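Long-range contacts in threonine phosphate decarboxylase-like enzyme (Sulfurospirillum multivorans, PDB 6OUX), which catalyses the pyridoxal phosphate-dependent decarboxylation of L-serine O-phosphate to ethanolamine O-phosphate, a building block for norcobamide biosynthesis: residues M127-S132 and F147-R152; R152-F157 and N318-P323; I177-P182 and S210-A215; F328-L333 and I361-E366. One frame throughout, in Å; residues are numbered along the deposited sequence.

In the fold
From the N terminus, contact 1 comes first. It closes a short loop between the parallel strands 123-128 and 143-148 of the seven-stranded sheet. The chain then turns at 152-157, the first half of contact 2, whose partner 318-323 follows far later. The long loop so formed encloses contact 3, which joins the loops that follow two further strands of the same seven-stranded sheet. Contact 4 follows contact 2 in series and joins strand 328-332 of the five-stranded sheet to the loop that leads into strand 367-371. Contact 2 ties the two sheets together. Segment 177-182 holds the substrate-binding Asn-181; 127-132 and 328-333 lie near it and Arg-369.

Contact 1 (M127-S132 and F147-R152); sequences MIPTFS and FPLNER
Leu-149 N donates to Ile-128 O at 2.7 Å. The donor lies almost on the extension of the C=O bond, and the N-H...O angle is 164°. The bond ends a parallel pairing of strands 123-128 and 143-148 at the margin of the seven-stranded sheet, in the aminotransferase-like fold of this class II family. One step back, Ile-128 N donates to Phe-147 O at 2.9 Å, from 25° off the carbonyl plane. Met-127 CA-H touches the same oxygen. Met-127 and Phe-147 face one side of the sheet, Ile-128 and Pro-148 the other. The Phe-147 ring packs edge-to-face on Tyr-162 of helix 159-169.

Leu-149 follows the paired strand. Its CG lies beside its backbone N (chi1 -83°), and CD2 comes within 3.6 Å of Ile-128 O and 4.1 Å of Pro-129 CD. CD1 meets Met-127 SD at 4.2 Å. With an alanine here, the loss of CD1 and CD2 would probably leave Met-127 SD less closely packed and open a gap beside Ile-128 O and the Pro-129 ring.

A cis peptide bond precedes Pro-129. Pro-129 O accepts a hydrogen bond from Asn-180 ND2, next to the substrate-binding Asn-181. On the sheet face that holds Ile-128 and Pro-148, Ile-128 CG2 turns to the neighbouring strand. It presses on Pro-148 CA at 3.4 Å, tighter than usual carbon contact.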
# COMPACT_ATOMS: atom_id res chain seq x y z
N MET A 127 -7.49 -20.80 -14.61
CA MET A 127 -7.16 -21.15 -15.99
C MET A 127 -5.66 -21.09 -16.18
O MET A 127 -4.95 -20.38 -15.46
CB MET A 127 -7.86 -20.22 -16.98
CG MET A 127 -9.40 -20.30 -17.01
SD MET A 127 -9.95 -18.92 -18.08
CE MET A 127 -9.44 -17.39 -17.19
N ILE A 128 -5.19 -21.76 -17.21
CA ILE A 128 -3.80 -21.73 -17.61
C ILE A 128 -3.75 -21.59 -19.14
O ILE A 128 -4.48 -22.28 -19.86
CB ILE A 128 -3.15 -23.05 -17.11
CG1 ILE A 128 -1.69 -23.14 -17.46
CG2 ILE A 128 -3.79 -24.26 -17.78
CD1 ILE A 128 -1.06 -24.45 -17.00
N PRO A 129 -2.89 -20.69 -19.67
CA PRO A 129 -2.00 -19.82 -19.01
C PRO A 129 -2.59 -18.57 -18.44
O PRO A 129 -3.56 -18.07 -18.96
CB PRO A 129 -1.02 -19.43 -20.10
CG PRO A 129 -1.76 -19.56 -21.32
CD PRO A 129 -2.66 -20.70 -21.11
N THR A 130 -1.98 -18.07 -17.37
CA THR A 130 -2.34 -16.77 -16.82
C THR A 130 -1.04 -16.15 -16.38
O THR A 130 -0.07 -16.86 -16.05
CB THR A 130 -3.29 -16.88 -15.57
OG1 THR A 130 -4.20 -17.98 -15.66
CG2 THR A 130 -4.08 -15.77 -15.54
N PHE A 131 -0.97 -14.83 -16.41
CA PHE A 131 0.26 -14.13 -16.08
C PHE A 131 0.62 -14.20 -14.60
O PHE A 131 1.76 -14.45 -14.26
CB PHE A 131 0.19 -12.67 -16.50
CG PHE A 131 1.53 -11.98 -16.49
CD1 PHE A 131 2.32 -12.04 -17.61
CD2 PHE A 131 2.00 -11.33 -15.38
CE1 PHE A 131 3.60 -11.41 -17.64
CE2 PHE A 131 3.24 -10.68 -15.40
CZ PHE A 131 4.04 -10.73 -16.54
N SER A 132 -0.34 -13.92 -13.73
CA SER A 132 -0.13 -14.02 -12.28
C SER A 132 -0.31 -15.43 -11.74
O SER A 132 -1.17 -16.15 -12.18
CB SER A 132 -1.14 -13.14 -11.57
OG SER A 132 -1.09 -11.86 -12.10
N PHE A 147 -7.96 -25.29 -15.48
CA PHE A 147 -8.56 -25.48 -16.81
C PHE A 147 -7.55 -25.01 -17.91
O PHE A 147 -7.13 -23.86 -17.88
CB PHE A 147 -9.85 -24.65 -16.91
CG PHE A 147 -10.59 -24.86 -18.20
CD1 PHE A 147 -11.39 -25.98 -18.38
CD2 PHE A 147 -10.45 -23.96 -19.25
CE1 PHE A 147 -12.02 -26.21 -19.57
CE2 PHE A 147 -11.10 -24.19 -20.45
CZ PHE A 147 -11.88 -25.31 -20.61
N PRO A 148 -7.13 -25.91 -18.85
CA PRO A 148 -6.11 -25.52 -19.86
C PRO A 148 -6.72 -24.83 -21.03
O PRO A 148 -7.60 -25.36 -21.61
CB PRO A 148 -5.52 -26.87 -20.29
CG PRO A 148 -6.64 -27.84 -20.07
CD PRO A 148 -7.30 -27.38 -18.81
N LEU A 149 -6.31 -23.60 -21.30
CA LEU A 149 -6.67 -22.94 -22.56
C LEU A 149 -5.83 -23.60 -23.64
O LEU A 149 -4.68 -23.95 -23.42
CB LEU A 149 -6.32 -21.46 -22.54
CG LEU A 149 -7.26 -20.43 -21.89
CD1 LEU A 149 -8.61 -20.95 -21.45
CD2 LEU A 149 -6.56 -19.55 -20.88
N ASN A 150 -6.37 -23.73 -24.83
CA ASN A 150 -5.56 -24.34 -25.84
C ASN A 150 -5.04 -23.34 -26.91
O ASN A 150 -5.81 -22.58 -27.53
CB ASN A 150 -6.33 -25.52 -26.36
CG ASN A 150 -5.86 -25.99 -27.68
OD1 ASN A 150 -4.67 -26.37 -27.90
ND2 ASN A 150 -6.81 -25.99 -28.61
N GLU A 151 -3.72 -23.38 -27.08
CA GLU A 151 -3.02 -22.57 -28.07
C GLU A 151 -3.66 -22.67 -29.48
O GLU A 151 -3.80 -21.67 -30.18
CB GLU A 151 -1.54 -22.95 -28.11
CG GLU A 151 -0.70 -21.98 -28.93
CD GLU A 151 -0.67 -22.21 -30.43
OE1 GLU A 151 -1.01 -23.34 -30.88
OE2 GLU A 151 -0.28 -21.26 -31.16
N ARG A 152 -4.08 -23.86 -29.86
CA ARG A 152 -4.72 -24.09 -31.19
C ARG A 152 -6.00 -23.33 -31.40
O ARG A 152 -6.35 -23.13 -32.53
CB ARG A 152 -5.02 -25.59 -31.48
CG ARG A 152 -3.98 -26.60 -31.02
CD ARG A 152 -4.45 -28.08 -30.93
NE ARG A 152 -5.78 -28.29 -30.29
CZ ARG A 152 -6.95 -28.31 -30.94
NH1 ARG A 152 -7.00 -28.12 -32.25
NH2 ARG A 152 -8.08 -28.50 -30.26

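Contact 2 (R152-F157 and N318-P323); sequences RDDYSF and NVYVYP
Asp-154 reaches from a type I' beta turn, 153-156, to Tyr-320 and Pro-323. Its CB packs on Pro-323 CD at 3.7 Å. CG also rests on the proline, 3.4 Å from Pro-323 CD. The carboxylate then divides. OD1 accepts a hydrogen bond from Tyr-320 OH, modelled as very short, so its exact length is doubtful. This oxygen sits at the edge of the tyrosine ring, in its plane, and the carboxylate is turned 30° from that plane. OD2 lies against Pro-323 CG at 3.4 Å.

Tyr-155, also in the turn, meets Tyr-322. Tyr-155 CE2 stands 3.7 Å above one face of the Tyr-322 ring, offset toward its rim. The two ring planes are 58° apart. The opposite face of the Tyr-322 ring is covered by Tyr-320 CD2 over its centre. Tyr-322 OH is hydrogen-bonded to Glu-151 and also accepts from a water at 2.8 Å; Tyr-155 OH bonds to Glu-364 N. A second water donates to both Asp-154 O and Pro-323 O.

The contact joins the two sheets of this aminotransferase-like fold. The turn lies between strand 143-148 of the seven-stranded sheet and helix 159-169. Its partner lies on strand 320-321, an outer strand of the five-stranded sheet. There Tyr-320 and Tyr-322 bond through their backbones to strand 328-332, while Val-321 packs on helix 289-314.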
# COMPACT_ATOMS: atom_id res chain seq x y z
N ARG A 152 -4.08 -23.86 -29.86
CA ARG A 152 -4.72 -24.09 -31.19
C ARG A 152 -6.00 -23.33 -31.40
O ARG A 152 -6.35 -23.13 -32.53
CB ARG A 152 -5.02 -25.59 -31.48
CG ARG A 152 -3.98 -26.60 -31.02
CD ARG A 152 -4.45 -28.08 -30.93
NE ARG A 152 -5.78 -28.29 -30.29
CZ ARG A 152 -6.95 -28.31 -30.94
NH1 ARG A 152 -7.00 -28.12 -32.25
NH2 ARG A 152 -8.08 -28.50 -30.26
N ASP A 153 -6.74 -23.00 -30.34
CA ASP A 153 -7.90 -22.14 -30.43
C ASP A 153 -7.55 -20.69 -30.06
O ASP A 153 -8.39 -20.00 -29.55
CB ASP A 153 -9.05 -22.54 -29.45
CG ASP A 153 -9.29 -24.05 -29.33
OD1 ASP A 153 -9.20 -24.79 -30.32
OD2 ASP A 153 -9.63 -24.49 -28.19
N ASP A 154 -6.32 -20.26 -30.28
CA ASP A 154 -5.90 -18.90 -29.94
C ASP A 154 -6.10 -18.64 -28.44
O ASP A 154 -6.31 -17.49 -28.03
CB ASP A 154 -6.70 -17.84 -30.77
CG ASP A 154 -6.19 -17.66 -32.19
OD1 ASP A 154 -5.02 -17.94 -32.47
OD2 ASP A 154 -6.99 -17.17 -33.03
N TYR A 155 -6.02 -19.70 -27.60
CA TYR A 155 -6.24 -19.57 -26.17
C TYR A 155 -7.62 -19.06 -25.83
O TYR A 155 -7.84 -18.55 -24.72
CB TYR A 155 -5.20 -18.65 -25.52
CG TYR A 155 -3.80 -19.24 -25.63
CD1 TYR A 155 -3.42 -20.35 -24.85
CD2 TYR A 155 -2.88 -18.72 -26.52
CE1 TYR A 155 -2.18 -20.88 -24.93
CE2 TYR A 155 -1.62 -19.24 -26.60
CZ TYR A 155 -1.27 -20.35 -25.83
OH TYR A 155 0.02 -20.86 -25.92
N SER A 156 -8.54 -19.27 -26.77
CA SER A 156 -9.95 -18.90 -26.67
C SER A 156 -10.60 -19.73 -25.61
O SER A 156 -10.39 -20.94 -25.53
CB SER A 156 -10.64 -19.22 -28.01
OG SER A 156 -11.95 -18.75 -28.07
N PHE A 157 -11.36 -19.05 -24.78
CA PHE A 157 -12.01 -19.65 -23.63
C PHE A 157 -13.30 -20.34 -24.11
O PHE A 157 -14.28 -19.67 -24.53
CB PHE A 157 -12.33 -18.52 -22.67
CG PHE A 157 -12.88 -18.97 -21.39
CD1 PHE A 157 -12.05 -19.47 -20.41
CD2 PHE A 157 -14.25 -18.94 -21.19
CE1 PHE A 157 -12.58 -19.91 -19.22
CE2 PHE A 157 -14.78 -19.37 -20.02
CZ PHE A 157 -13.96 -19.85 -19.02
N ASN A 318 6.86 -13.64 -40.54
CA ASN A 318 7.14 -14.80 -39.65
C ASN A 318 6.89 -14.46 -38.15
O ASN A 318 7.83 -14.46 -37.34
CB ASN A 318 8.59 -15.35 -39.77
CG ASN A 318 9.15 -15.34 -41.18
OD1 ASN A 318 8.58 -15.94 -42.10
ND2 ASN A 318 10.31 -14.70 -41.34
N VAL A 319 5.68 -14.08 -37.80
CA VAL A 319 5.24 -14.10 -36.40
C VAL A 319 3.79 -14.43 -36.47
O VAL A 319 3.16 -14.19 -37.51
CB VAL A 319 5.39 -12.77 -35.64
CG1 VAL A 319 6.84 -12.41 -35.45
CG2 VAL A 319 4.63 -11.64 -36.32
N TYR A 320 3.25 -14.96 -35.38
CA TYR A 320 1.83 -15.09 -35.22
C TYR A 320 1.39 -14.19 -34.07
O TYR A 320 2.01 -14.24 -32.98
CB TYR A 320 1.48 -16.56 -34.94
CG TYR A 320 0.03 -16.80 -34.85
CD1 TYR A 320 -0.73 -16.94 -35.99
CD2 TYR A 320 -0.62 -16.81 -33.64
CE1 TYR A 320 -2.11 -17.12 -35.92
CE2 TYR A 320 -1.98 -16.99 -33.55
CZ TYR A 320 -2.72 -17.16 -34.69
OH TYR A 320 -4.07 -17.35 -34.60
N VAL A 321 0.36 -13.38 -34.32
CA VAL A 321 -0.15 -12.43 -33.36
C VAL A 321 -1.45 -12.97 -32.78
O VAL A 321 -2.42 -13.20 -33.52
CB VAL A 321 -0.45 -11.05 -33.99
CG1 VAL A 321 -0.72 -10.06 -32.87
CG2 VAL A 321 0.71 -10.56 -34.82
N TYR A 322 -1.51 -13.21 -31.48
CA TYR A 322 -2.73 -13.75 -30.89
C TYR A 322 -3.78 -12.70 -30.76
O TYR A 322 -3.43 -11.57 -30.47
CB TYR A 322 -2.50 -14.45 -29.54
CG TYR A 322 -1.70 -15.76 -29.69
CD1 TYR A 322 -2.32 -16.98 -30.02
CD2 TYR A 322 -0.34 -15.75 -29.53
CE1 TYR A 322 -1.55 -18.15 -30.19
CE2 TYR A 322 0.43 -16.88 -29.66
CZ TYR A 322 -0.17 -18.08 -30.01
OH TYR A 322 0.64 -19.15 -30.15
N PRO A 323 -5.08 -13.05 -31.00
CA PRO A 323 -6.10 -12.03 -30.95
C PRO A 323 -6.16 -11.44 -29.57
O PRO A 323 -5.98 -12.17 -28.62
CB PRO A 323 -7.42 -12.77 -31.21
CG PRO A 323 -7.08 -14.17 -31.52
CD PRO A 323 -5.58 -14.35 -31.46
O HOH W 1 -5.55 -14.65 -27.42
O HOH W 2 1.48 -19.82 -27.59

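Contact 3 (I177-P182 and S210-A215); sequences INPNNP and SFIHFA
Pro-179, which follows a cis peptide bond from Asn-178, packs its ring against the backbone that joins Phe-211 and Ile-212. Its CD is 3.5 Å from both Phe-211 C and Ile-212 N, and its CG is 3.5 Å from Phe-211 O. The same CD meets the side chains at Phe-211 CB (3.8 Å) and Ile-212 CB (4.1 Å). Pro-179 CG reaches Ala-215 CB at 4.3 Å. Phe-211 CG is anti to its own carbonyl carbon (chi1 -53°), and this turns the ring along segment 177-182. Its edge faces Pro-179 O, with CD2 at 3.8 Å, and its CE2 comes near Asn-181 CB. Pro-179 O is buried here and has no polar partner in the model. With an alanine in place of Pro-179, the peptide between Phe-211 and Ile-212 would probably lose its cover, and the cis bond before it would likely be less favoured.

Further out, the 3-10 segment 212-214 is kept in shape by Phe-214 N bonding to Phe-211 O and Ala-215 N to Ile-212 O. The Phe-211 ring packs edge-to-face with Phe-328. In segment 177-182, Asn-178 OD1 accepts from Leu-187 N. Asn-181 O accepts from Arg-369 NH1, and Asn-181 OD1 has a weak bond from Phe-131 N.

Asn-181 and Arg-369 both bind O-phospho-L-serine. The segments follow the parallel strands 173-177 and 204-208, at whose C-terminal ends the active site lies in this fold. The sequence 178-182 resembles the Asn-Pro-x-Asn-Pro motif, with its cis Asn-Pro bond, of related fold-type I aminotransferases.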
# COMPACT_ATOMS: atom_id res chain seq x y z
N ILE A 177 -10.15 -14.11 -15.55
CA ILE A 177 -9.51 -12.86 -15.91
C ILE A 177 -10.09 -12.47 -17.29
O ILE A 177 -9.90 -13.22 -18.25
CB ILE A 177 -8.02 -12.98 -16.00
CG1 ILE A 177 -7.43 -13.78 -14.83
CG2 ILE A 177 -7.35 -11.58 -16.13
CD1 ILE A 177 -7.62 -13.18 -13.48
N ASN A 178 -10.78 -11.36 -17.41
CA ASN A 178 -11.51 -11.08 -18.65
C ASN A 178 -11.46 -9.56 -18.94
O ASN A 178 -12.06 -8.79 -18.21
CB ASN A 178 -12.94 -11.57 -18.57
CG ASN A 178 -13.60 -11.61 -19.90
OD1 ASN A 178 -13.01 -12.08 -20.89
ND2 ASN A 178 -14.81 -11.10 -19.97
N PRO A 179 -10.70 -9.12 -19.95
CA PRO A 179 -9.81 -9.92 -20.82
C PRO A 179 -8.68 -10.63 -20.11
O PRO A 179 -8.16 -10.14 -19.12
CB PRO A 179 -9.23 -8.85 -21.83
CG PRO A 179 -10.18 -7.66 -21.76
CD PRO A 179 -10.64 -7.69 -20.30
N ASN A 180 -8.24 -11.77 -20.62
CA ASN A 180 -7.07 -12.52 -20.01
C ASN A 180 -5.67 -11.84 -20.29
O ASN A 180 -5.51 -11.18 -21.27
CB ASN A 180 -7.06 -13.97 -20.49
CG ASN A 180 -6.34 -14.94 -19.55
OD1 ASN A 180 -6.32 -14.76 -18.34
ND2 ASN A 180 -5.67 -15.96 -20.14
N ASN A 181 -4.66 -12.12 -19.47
CA ASN A 181 -3.46 -11.27 -19.16
C ASN A 181 -1.99 -11.51 -19.60
O ASN A 181 -1.05 -10.58 -19.16
CB ASN A 181 -3.33 -11.48 -17.75
CG ASN A 181 -3.45 -12.96 -17.51
OD1 ASN A 181 -3.00 -13.78 -18.38
ND2 ASN A 181 -4.25 -13.32 -16.50
N PRO A 182 -1.73 -12.72 -20.30
CA PRO A 182 -0.86 -12.29 -21.32
C PRO A 182 -1.44 -12.43 -22.76
O PRO A 182 -0.93 -11.75 -23.61
CB PRO A 182 0.37 -13.21 -21.11
CG PRO A 182 -0.30 -14.56 -20.90
CD PRO A 182 -1.60 -14.19 -20.17
N SER A 210 -9.60 -6.09 -15.06
CA SER A 210 -8.60 -5.00 -15.05
C SER A 210 -8.31 -4.42 -16.45
O SER A 210 -7.90 -3.24 -16.60
CB SER A 210 -7.28 -5.45 -14.38
OG SER A 210 -7.40 -5.58 -12.96
N PHE A 211 -8.45 -5.25 -17.48
CA PHE A 211 -8.26 -4.79 -18.88
C PHE A 211 -9.49 -4.47 -19.71
O PHE A 211 -9.39 -4.30 -20.95
CB PHE A 211 -7.37 -5.83 -19.61
CG PHE A 211 -6.11 -6.10 -18.85
CD1 PHE A 211 -5.17 -5.10 -18.71
CD2 PHE A 211 -5.91 -7.28 -18.17
CE1 PHE A 211 -4.02 -5.29 -17.98
CE2 PHE A 211 -4.78 -7.46 -17.40
CZ PHE A 211 -3.83 -6.48 -17.32
N ILE A 212 -10.68 -4.44 -19.09
CA ILE A 212 -11.92 -4.42 -19.84
C ILE A 212 -12.16 -3.06 -20.54
O ILE A 212 -12.87 -2.98 -21.53
CB ILE A 212 -13.16 -4.79 -18.97
CG1 ILE A 212 -14.32 -5.27 -19.88
CG2 ILE A 212 -13.55 -3.67 -18.03
CD1 ILE A 212 -15.46 -5.92 -19.15
N HIS A 213 -11.51 -2.02 -20.07
CA HIS A 213 -11.60 -0.68 -20.71
C HIS A 213 -10.98 -0.67 -22.13
O HIS A 213 -11.23 0.23 -22.90
CB HIS A 213 -10.83 0.37 -19.87
CG HIS A 213 -11.61 1.02 -18.80
ND1 HIS A 213 -12.72 0.44 -18.19
CD2 HIS A 213 -11.38 2.18 -18.14
CE1 HIS A 213 -13.14 1.25 -17.23
NE2 HIS A 213 -12.36 2.31 -17.20
N PHE A 214 -10.17 -1.66 -22.47
CA PHE A 214 -9.55 -1.83 -23.78
C PHE A 214 -10.34 -2.68 -24.73
O PHE A 214 -10.02 -2.67 -25.91
CB PHE A 214 -8.10 -2.33 -23.64
CG PHE A 214 -7.33 -1.53 -22.65
CD1 PHE A 214 -7.12 -0.17 -22.87
CD2 PHE A 214 -6.94 -2.06 -21.45
CE1 PHE A 214 -6.47 0.60 -21.93
CE2 PHE A 214 -6.27 -1.29 -20.50
CZ PHE A 214 -6.07 0.04 -20.73
N ALA A 215 -11.42 -3.29 -24.27
CA ALA A 215 -12.24 -4.17 -25.14
C ALA A 215 -13.44 -3.39 -25.71
O ALA A 215 -13.84 -2.29 -25.23
CB ALA A 215 -12.73 -5.40 -24.37

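Contact 4 (F328-L333 and I361-E366); sequences FVMLKL and IGVEGE
Leu-333 N donates to Glu-366 O at 3.0 Å in a nearly straight bond (170°), where residues 330-333 and 363-366 run 39° apart. In the five-stranded sheet of the aminotransferase-like fold, this bond continues the antiparallel pairing of strands 328-332 and 367-371, beyond Leu-331 with Ile-368. A water completes the link: it donates to Leu-333 O and accepts from Glu-366 N. Leu-333 CB also lies 3.5 Å from Glu-366 O, so the carbonyl is covered by the leucine that bonds to it. Glu-366 OE1 turns elsewhere and accepts from Ala-339 N at the start of helix 339-350.

Three residues earlier in the strand, Met-330 and Val-363 meet tip to tip. Met-330 CG stands anti to the backbone N (chi1 -159°), and the chain extends until a bend at chi3. Its CE touches Val-363 CG2 at 3.7 Å and Val-363 CG1 at 3.8 Å. Met-330 also packs on Pro-182 and Met-357, with the substrate-binding Arg-369 close by; Val-363 packs on Pro-129.

Lys-332 runs past the loop, its CD 4.1 Å from Glu-364 O. Lys-332 NZ and Glu-364 OE1 stay 6.5 Å apart; the lysine has a weak, long ion pair with Glu-151. Gly-365 lies beside Lys-332, with a positive phi that favours glycine. A CB on it would come within 3.2 Å of Lys-332 CE.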
# COMPACT_ATOMS: atom_id res chain seq x y z
N PHE A 328 -2.13 -5.01 -24.60
CA PHE A 328 -0.95 -5.74 -24.90
C PHE A 328 -1.35 -6.80 -25.95
O PHE A 328 -2.55 -7.11 -26.13
CB PHE A 328 -0.38 -6.39 -23.60
CG PHE A 328 -1.38 -7.20 -22.88
CD1 PHE A 328 -1.67 -8.48 -23.29
CD2 PHE A 328 -2.03 -6.70 -21.76
CE1 PHE A 328 -2.65 -9.22 -22.64
CE2 PHE A 328 -3.03 -7.44 -21.10
CZ PHE A 328 -3.31 -8.71 -21.53
N VAL A 329 -0.33 -7.31 -26.63
CA VAL A 329 -0.43 -8.35 -27.64
C VAL A 329 0.65 -9.37 -27.31
O VAL A 329 1.72 -8.97 -26.80
CB VAL A 329 -0.17 -7.75 -29.03
CG1 VAL A 329 -0.52 -8.75 -30.09
CG2 VAL A 329 -1.08 -6.56 -29.29
N MET A 330 0.35 -10.64 -27.51
CA MET A 330 1.28 -11.73 -27.41
C MET A 330 1.56 -12.24 -28.82
O MET A 330 0.63 -12.51 -29.62
CB MET A 330 0.72 -12.90 -26.55
CG MET A 330 1.78 -13.90 -25.93
SD MET A 330 1.08 -15.17 -24.82
CE MET A 330 1.87 -15.12 -23.44
N LEU A 331 2.87 -12.42 -29.10
CA LEU A 331 3.39 -12.81 -30.41
C LEU A 331 4.12 -14.15 -30.29
O LEU A 331 4.93 -14.28 -29.42
CB LEU A 331 4.42 -11.77 -30.84
CG LEU A 331 3.94 -10.69 -31.78
CD1 LEU A 331 2.88 -9.88 -31.13
CD2 LEU A 331 5.05 -9.78 -32.19
N LYS A 332 3.84 -15.11 -31.18
CA LYS A 332 4.64 -16.33 -31.27
C LYS A 332 5.68 -16.19 -32.37
O LYS A 332 5.36 -15.88 -33.53
CB LYS A 332 3.75 -17.53 -31.56
CG LYS A 332 4.51 -18.81 -31.74
CD LYS A 332 3.77 -19.98 -31.18
CE LYS A 332 4.10 -21.22 -31.94
NZ LYS A 332 3.06 -21.20 -33.01
N LEU A 333 6.92 -16.38 -31.98
CA LEU A 333 8.06 -16.20 -32.86
C LEU A 333 8.22 -17.44 -33.73
O LEU A 333 7.70 -18.54 -33.41
CB LEU A 333 9.33 -15.93 -32.06
CG LEU A 333 9.23 -14.73 -31.13
CD1 LEU A 333 10.41 -14.68 -30.22
CD2 LEU A 333 9.14 -13.41 -31.90
N ILE A 361 3.68 -20.78 -17.48
CA ILE A 361 3.35 -22.18 -17.81
C ILE A 361 2.08 -22.19 -18.60
O ILE A 361 1.17 -21.44 -18.34
CB ILE A 361 3.28 -23.12 -16.57
CG1 ILE A 361 4.64 -23.16 -15.83
CG2 ILE A 361 2.86 -24.55 -16.98
CD1 ILE A 361 5.89 -23.31 -16.71
N GLY A 362 2.07 -22.99 -19.65
CA GLY A 362 0.92 -23.08 -20.51
C GLY A 362 1.03 -22.31 -21.79
O GLY A 362 0.20 -22.50 -22.73
N VAL A 363 2.03 -21.45 -21.87
CA VAL A 363 2.30 -20.72 -23.12
C VAL A 363 3.23 -21.55 -24.02
O VAL A 363 4.39 -21.72 -23.74
CB VAL A 363 2.88 -19.31 -22.89
CG1 VAL A 363 3.08 -18.61 -24.23
CG2 VAL A 363 1.94 -18.48 -21.99
N GLU A 364 2.70 -22.06 -25.12
CA GLU A 364 3.42 -22.89 -26.05
C GLU A 364 4.39 -22.06 -26.89
O GLU A 364 4.14 -20.85 -27.21
CB GLU A 364 2.46 -23.59 -27.01
CG GLU A 364 1.55 -24.62 -26.36
CD GLU A 364 0.92 -25.58 -27.38
OE1 GLU A 364 1.30 -25.60 -28.55
OE2 GLU A 364 0.02 -26.35 -27.00
N GLY A 365 5.50 -22.73 -27.23
CA GLY A 365 6.51 -22.17 -28.06
C GLY A 365 7.16 -20.97 -27.45
O GLY A 365 7.17 -20.81 -26.24
N GLU A 366 7.75 -20.14 -28.31
CA GLU A 366 8.60 -19.04 -27.86
C GLU A 366 7.84 -17.73 -28.13
O GLU A 366 7.70 -17.35 -29.28
CB GLU A 366 9.93 -19.05 -28.67
CG GLU A 366 10.91 -20.17 -28.28
CD GLU A 366 11.50 -19.95 -26.90
OE1 GLU A 366 11.85 -18.78 -26.52
OE2 GLU A 366 11.59 -20.93 -26.15
O HOH W 3 7.66 -20.59 -31.25